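Local coordinates for chemotaxis protein motB (Helicobacter pylori, PDB 3CYP) that forms, with MotA, the stator of the flagellar motor and probably anchors it to the cell wall, here through its periplasmic OmpA-like domain, at residues K35-N40 with I111-D116; I39-F44 with N81-S86. All coordinates share one frame; numbering follows the deposited sequence.

Interaction 1 (K35-N40 with I111-D116); sequences KRVHIN and IFFSTD
R36 and D116 meet where two antiparallel neighbours of the sheet run out into loops, and the arginine is worth following outward. Its CB starts off to one side; CG lies anti to the carbonyl carbon (chi1 -76°), and a bend at chi3 swings the guanidinium back to the aspartate. CZ stands behind the two nitrogens that do the work: NH1 and NH2 both donate to D116 OD2, at 2.8 and 2.7 Å, forming an end-on salt bridge to a single oxygen. That oxygen lies in the guanidinium plane but is approached from one face of the carboxylate, the two planes being 54° apart. The other oxygen, OD1, caps the backbone N of D119, so aspartate suits this N-cap of helix 117-131.

Between the strands proper, H38 and S114, then N40 and F112, are hydrogen-bonded pairs; S114 N to H38 O, at 2.7 Å, is the shortest of their four bonds. I39 and F113 form the non-hydrogen-bonded pair between them. On their face of the sheet the branched, apolar I39 serves two neighbours: CD1 meets F113 CD1 at 3.4 Å, obliquely to the ring, while CG2 touches I111 CG2 at 3.9 Å. V37, just before strand 38-44, sets CG2 beside T115 OG1 and also packs on I123 of helix 117-131. A water accepts from S114 OG and donates to R36 O.

The chemistry thus changes along the contact, from backbone bonds and apolar packing in the strands to charge at the loop end. There the carboxylate divides its oxygens between arginine and helix N-terminus, both of which would be expected to stabilise its negative form.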
# COMPACT_ATOMS: atom_id res chain seq x y z
N LYS B 35 -17.82 -2.21 -6.86
CA LYS B 35 -17.15 -1.87 -5.62
C LYS B 35 -16.50 -3.05 -4.92
O LYS B 35 -15.52 -2.86 -4.22
CB LYS B 35 -18.13 -1.23 -4.64
CG LYS B 35 -18.63 0.12 -5.05
CD LYS B 35 -19.65 0.67 -4.04
CE LYS B 35 -20.87 -0.23 -3.81
NZ LYS B 35 -21.90 -0.12 -4.87
N ARG B 36 -17.03 -4.25 -5.14
CA ARG B 36 -16.48 -5.42 -4.46
C ARG B 36 -15.21 -5.94 -5.12
O ARG B 36 -14.58 -6.86 -4.58
CB ARG B 36 -17.54 -6.54 -4.33
CG ARG B 36 -18.52 -6.25 -3.24
CD ARG B 36 -19.73 -7.21 -3.25
NE ARG B 36 -19.36 -8.61 -3.12
CZ ARG B 36 -19.45 -9.52 -4.08
NH1 ARG B 36 -19.83 -9.18 -5.32
NH2 ARG B 36 -19.13 -10.78 -3.82
N VAL B 37 -14.85 -5.39 -6.28
CA VAL B 37 -13.65 -5.81 -6.98
C VAL B 37 -12.50 -4.95 -6.40
O VAL B 37 -12.56 -3.70 -6.36
CB VAL B 37 -13.74 -5.60 -8.54
CG1 VAL B 37 -12.36 -5.88 -9.21
CG2 VAL B 37 -14.89 -6.46 -9.16
N HIS B 38 -11.43 -5.61 -5.98
CA HIS B 38 -10.24 -4.93 -5.52
C HIS B 38 -9.07 -5.22 -6.48
O HIS B 38 -9.14 -6.11 -7.34
CB HIS B 38 -9.90 -5.33 -4.10
CG HIS B 38 -10.83 -4.76 -3.07
ND1 HIS B 38 -10.40 -4.39 -1.81
CD2 HIS B 38 -12.17 -4.53 -3.10
CE1 HIS B 38 -11.43 -3.88 -1.14
NE2 HIS B 38 -12.51 -3.98 -1.88
N ILE B 39 -8.05 -4.38 -6.36
CA ILE B 39 -6.91 -4.35 -7.26
C ILE B 39 -5.63 -4.48 -6.43
O ILE B 39 -5.45 -3.74 -5.47
CB ILE B 39 -6.88 -2.99 -7.98
CG1 ILE B 39 -8.17 -2.83 -8.81
CG2 ILE B 39 -5.55 -2.80 -8.78
CD1 ILE B 39 -8.22 -3.67 -9.96
N ASN B 40 -4.74 -5.38 -6.83
CA ASN B 40 -3.41 -5.59 -6.19
C ASN B 40 -2.38 -5.24 -7.24
O ASN B 40 -2.37 -5.81 -8.33
CB ASN B 40 -3.26 -7.06 -5.71
CG ASN B 40 -1.95 -7.36 -5.07
OD1 ASN B 40 -1.24 -8.28 -5.51
ND2 ASN B 40 -1.63 -6.65 -4.06
N ILE B 111 -1.14 -5.60 -12.81
CA ILE B 111 -2.41 -5.30 -12.13
C ILE B 111 -3.19 -6.61 -12.00
O ILE B 111 -3.44 -7.27 -13.01
CB ILE B 111 -3.26 -4.31 -12.92
CG1 ILE B 111 -2.57 -2.91 -12.96
CG2 ILE B 111 -4.67 -4.23 -12.32
CD1 ILE B 111 -2.44 -2.21 -11.60
N PHE B 112 -3.49 -6.99 -10.76
CA PHE B 112 -4.33 -8.14 -10.46
C PHE B 112 -5.68 -7.71 -9.94
O PHE B 112 -5.78 -6.84 -9.06
CB PHE B 112 -3.61 -9.08 -9.50
CG PHE B 112 -2.74 -10.07 -10.21
CD1 PHE B 112 -1.61 -9.64 -10.90
CD2 PHE B 112 -3.06 -11.43 -10.25
CE1 PHE B 112 -0.78 -10.58 -11.57
CE2 PHE B 112 -2.24 -12.36 -10.94
CZ PHE B 112 -1.13 -11.93 -11.59
N PHE B 113 -6.73 -8.32 -10.47
CA PHE B 113 -8.10 -8.06 -10.03
C PHE B 113 -8.52 -9.17 -9.05
O PHE B 113 -8.26 -10.35 -9.30
CB PHE B 113 -9.04 -8.12 -11.22
CG PHE B 113 -8.71 -7.12 -12.28
CD1 PHE B 113 -9.30 -5.89 -12.28
CD2 PHE B 113 -7.76 -7.42 -13.25
CE1 PHE B 113 -8.96 -4.94 -13.26
CE2 PHE B 113 -7.38 -6.47 -14.22
CZ PHE B 113 -7.99 -5.26 -14.23
N SER B 114 -9.17 -8.76 -7.98
CA SER B 114 -9.78 -9.70 -7.04
C SER B 114 -11.30 -9.57 -7.22
O SER B 114 -11.88 -8.53 -6.90
CB SER B 114 -9.37 -9.36 -5.61
OG SER B 114 -10.14 -10.09 -4.67
N THR B 115 -11.92 -10.63 -7.70
CA THR B 115 -13.29 -10.57 -8.11
C THR B 115 -14.04 -11.89 -7.88
O THR B 115 -13.45 -12.96 -7.98
CB THR B 115 -13.38 -10.23 -9.62
OG1 THR B 115 -14.75 -10.12 -10.00
CG2 THR B 115 -12.65 -11.29 -10.48
N ASP B 116 -15.32 -11.77 -7.61
CA ASP B 116 -16.16 -13.00 -7.60
C ASP B 116 -16.52 -13.36 -9.03
O ASP B 116 -16.20 -12.62 -9.97
CB ASP B 116 -17.34 -12.88 -6.63
CG ASP B 116 -18.51 -12.06 -7.16
OD1 ASP B 116 -18.61 -11.79 -8.35
OD2 ASP B 116 -19.39 -11.71 -6.34
O HOH W 1 -12.08 -8.12 -3.79

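Interaction 2 (I39-F44 with N81-S86); sequences INVRGF and NQLSFS
Seven hydrogen bonds join I39-F44 to N81-S86, five of them between backbones in the alternating pattern of parallel strands. I39 gives its N to Q82 O (2.7 Å) and its O to S84 N; V41 likewise donates its N to S84 O and accepts S86 N at its O, and G43 N closes the series on S86 O. The strand directions differ by 22°.

The two side-chain bonds come from one amide. With CG anti to the backbone N (chi1 179°), N40 carries ND2 across to the neighbouring strand, where its two hydrogens go to S84 OG and S86 OG, each at 2.9 Å; S86 OG lies in the amide plane, S84 OG slightly tilted from it. OD1 accepts R42 NE at 2.7 Å and a water, so the whole amide is engaged and its rotation fixed. Asparagine suits the place by offering donors and acceptor together, and the small serines bring hydroxyls close to the strand.

Apolar contacts occupy the reverse face. L83 CD2 lies beside I39 CG2, 3.7 Å away, and meets V41 CG2 at 4.0 Å; aliphatic chains fit here because this face is buried.

Strand 38-44 and strand 83-87 are linked through helix 58-75 as a beta-alpha-beta crossover, and that helix covers the apolar face: V41 packs on V69 and L73, L83 on I74, and F85 on M70. Strand 108-114 flanks 38-44 on its other edge, whereas 83-87 is outermost within the chain, with F85 packing on L83 of the second subunit.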
# COMPACT_ATOMS: atom_id res chain seq x y z
N ILE B 39 -8.05 -4.38 -6.36
CA ILE B 39 -6.91 -4.35 -7.26
C ILE B 39 -5.63 -4.48 -6.43
O ILE B 39 -5.45 -3.74 -5.47
CB ILE B 39 -6.88 -2.99 -7.98
CG1 ILE B 39 -8.17 -2.83 -8.81
CG2 ILE B 39 -5.55 -2.80 -8.78
CD1 ILE B 39 -8.22 -3.67 -9.96
N ASN B 40 -4.74 -5.38 -6.83
CA ASN B 40 -3.41 -5.59 -6.19
C ASN B 40 -2.38 -5.24 -7.24
O ASN B 40 -2.37 -5.81 -8.33
CB ASN B 40 -3.26 -7.06 -5.71
CG ASN B 40 -1.95 -7.36 -5.07
OD1 ASN B 40 -1.24 -8.28 -5.51
ND2 ASN B 40 -1.63 -6.65 -4.06
N VAL B 41 -1.54 -4.26 -6.90
CA VAL B 41 -0.52 -3.73 -7.79
C VAL B 41 0.76 -4.45 -7.39
O VAL B 41 1.29 -4.30 -6.26
CB VAL B 41 -0.35 -2.22 -7.56
CG1 VAL B 41 0.74 -1.68 -8.47
CG2 VAL B 41 -1.70 -1.51 -7.73
N ARG B 42 1.23 -5.32 -8.31
CA ARG B 42 2.33 -6.24 -8.05
C ARG B 42 3.60 -5.79 -8.76
O ARG B 42 3.59 -5.65 -9.97
CB ARG B 42 2.00 -7.64 -8.56
CG ARG B 42 0.83 -8.19 -7.88
CD ARG B 42 0.65 -9.65 -8.17
NE ARG B 42 -0.50 -10.11 -7.42
CZ ARG B 42 -0.95 -11.35 -7.43
NH1 ARG B 42 -0.36 -12.27 -8.19
NH2 ARG B 42 -2.02 -11.64 -6.70
N GLY B 43 4.69 -5.69 -8.00
CA GLY B 43 5.98 -5.28 -8.56
C GLY B 43 6.98 -6.42 -8.67
O GLY B 43 7.00 -7.33 -7.84
N PHE B 44 7.80 -6.35 -9.73
CA PHE B 44 8.77 -7.39 -10.05
C PHE B 44 10.05 -6.76 -10.58
O PHE B 44 10.07 -5.59 -11.00
CB PHE B 44 8.27 -8.34 -11.11
CG PHE B 44 6.89 -8.93 -10.85
CD1 PHE B 44 6.77 -10.21 -10.31
CD2 PHE B 44 5.74 -8.22 -11.17
CE1 PHE B 44 5.53 -10.77 -10.10
CE2 PHE B 44 4.48 -8.80 -10.99
CZ PHE B 44 4.38 -10.07 -10.44
N ASN B 81 -9.38 2.24 -0.61
CA ASN B 81 -10.02 1.00 -0.13
C ASN B 81 -9.97 -0.16 -1.12
O ASN B 81 -9.99 -1.33 -0.68
CB ASN B 81 -11.46 1.25 0.30
CG ASN B 81 -12.05 0.08 1.06
OD1 ASN B 81 -11.49 -0.32 2.07
ND2 ASN B 81 -13.14 -0.48 0.55
N GLN B 82 -9.91 0.10 -2.43
CA GLN B 82 -9.90 -0.95 -3.42
C GLN B 82 -8.46 -1.36 -3.81
O GLN B 82 -8.28 -2.25 -4.64
CB GLN B 82 -10.64 -0.52 -4.66
CG GLN B 82 -12.15 -0.68 -4.58
CD GLN B 82 -12.79 -0.07 -5.78
OE1 GLN B 82 -12.74 1.16 -5.95
NE2 GLN B 82 -13.31 -0.90 -6.66
N LEU B 83 -7.45 -0.74 -3.18
CA LEU B 83 -6.06 -0.95 -3.59
C LEU B 83 -5.16 -1.58 -2.54
O LEU B 83 -5.35 -1.38 -1.32
CB LEU B 83 -5.44 0.39 -4.01
CG LEU B 83 -5.82 0.87 -5.38
CD1 LEU B 83 -5.44 2.36 -5.48
CD2 LEU B 83 -5.15 0.04 -6.49
N SER B 84 -4.17 -2.32 -3.01
CA SER B 84 -3.05 -2.79 -2.22
C SER B 84 -1.87 -2.93 -3.17
O SER B 84 -2.05 -2.91 -4.39
CB SER B 84 -3.37 -4.12 -1.58
OG SER B 84 -3.59 -5.12 -2.53
N PHE B 85 -0.67 -3.06 -2.61
CA PHE B 85 0.53 -3.35 -3.40
C PHE B 85 1.33 -4.49 -2.81
O PHE B 85 1.29 -4.73 -1.58
CB PHE B 85 1.40 -2.12 -3.61
CG PHE B 85 2.24 -1.72 -2.40
CD1 PHE B 85 1.67 -0.98 -1.36
CD2 PHE B 85 3.57 -2.11 -2.31
CE1 PHE B 85 2.45 -0.59 -0.26
CE2 PHE B 85 4.34 -1.73 -1.19
CZ PHE B 85 3.75 -0.98 -0.18
N SER B 86 2.04 -5.20 -3.68
CA SER B 86 2.78 -6.36 -3.26
C SER B 86 4.07 -6.42 -4.00
O SER B 86 4.13 -6.17 -5.19
CB SER B 86 1.98 -7.64 -3.45
OG SER B 86 0.78 -7.64 -2.70
O HOH W 2 -6.32 -4.91 -3.08
O HOH W 3 -0.27 -10.39 -3.83

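How the interactions relate
Leaving helix 17-30, the chain enters strand 38-44, from which both contacts start. It then passes through helix 58-75 and returns to pair in parallel at N81-S86, so interaction 2 closes the shorter loop. Continuing through helix 100-105, it comes back antiparallel at I111-D116, and interaction 1 closes a longer loop that encloses the whole of the first. The two are nested, and their first segments share I39 and N40, where one strand is held along both edges. Q82 NE2, probably hydrogen-bonded to V37 O, also links the two contacts. Together they order 108-114, 38-44 and 83-87 side by side in the mixed sheet of the OmpA-like domain.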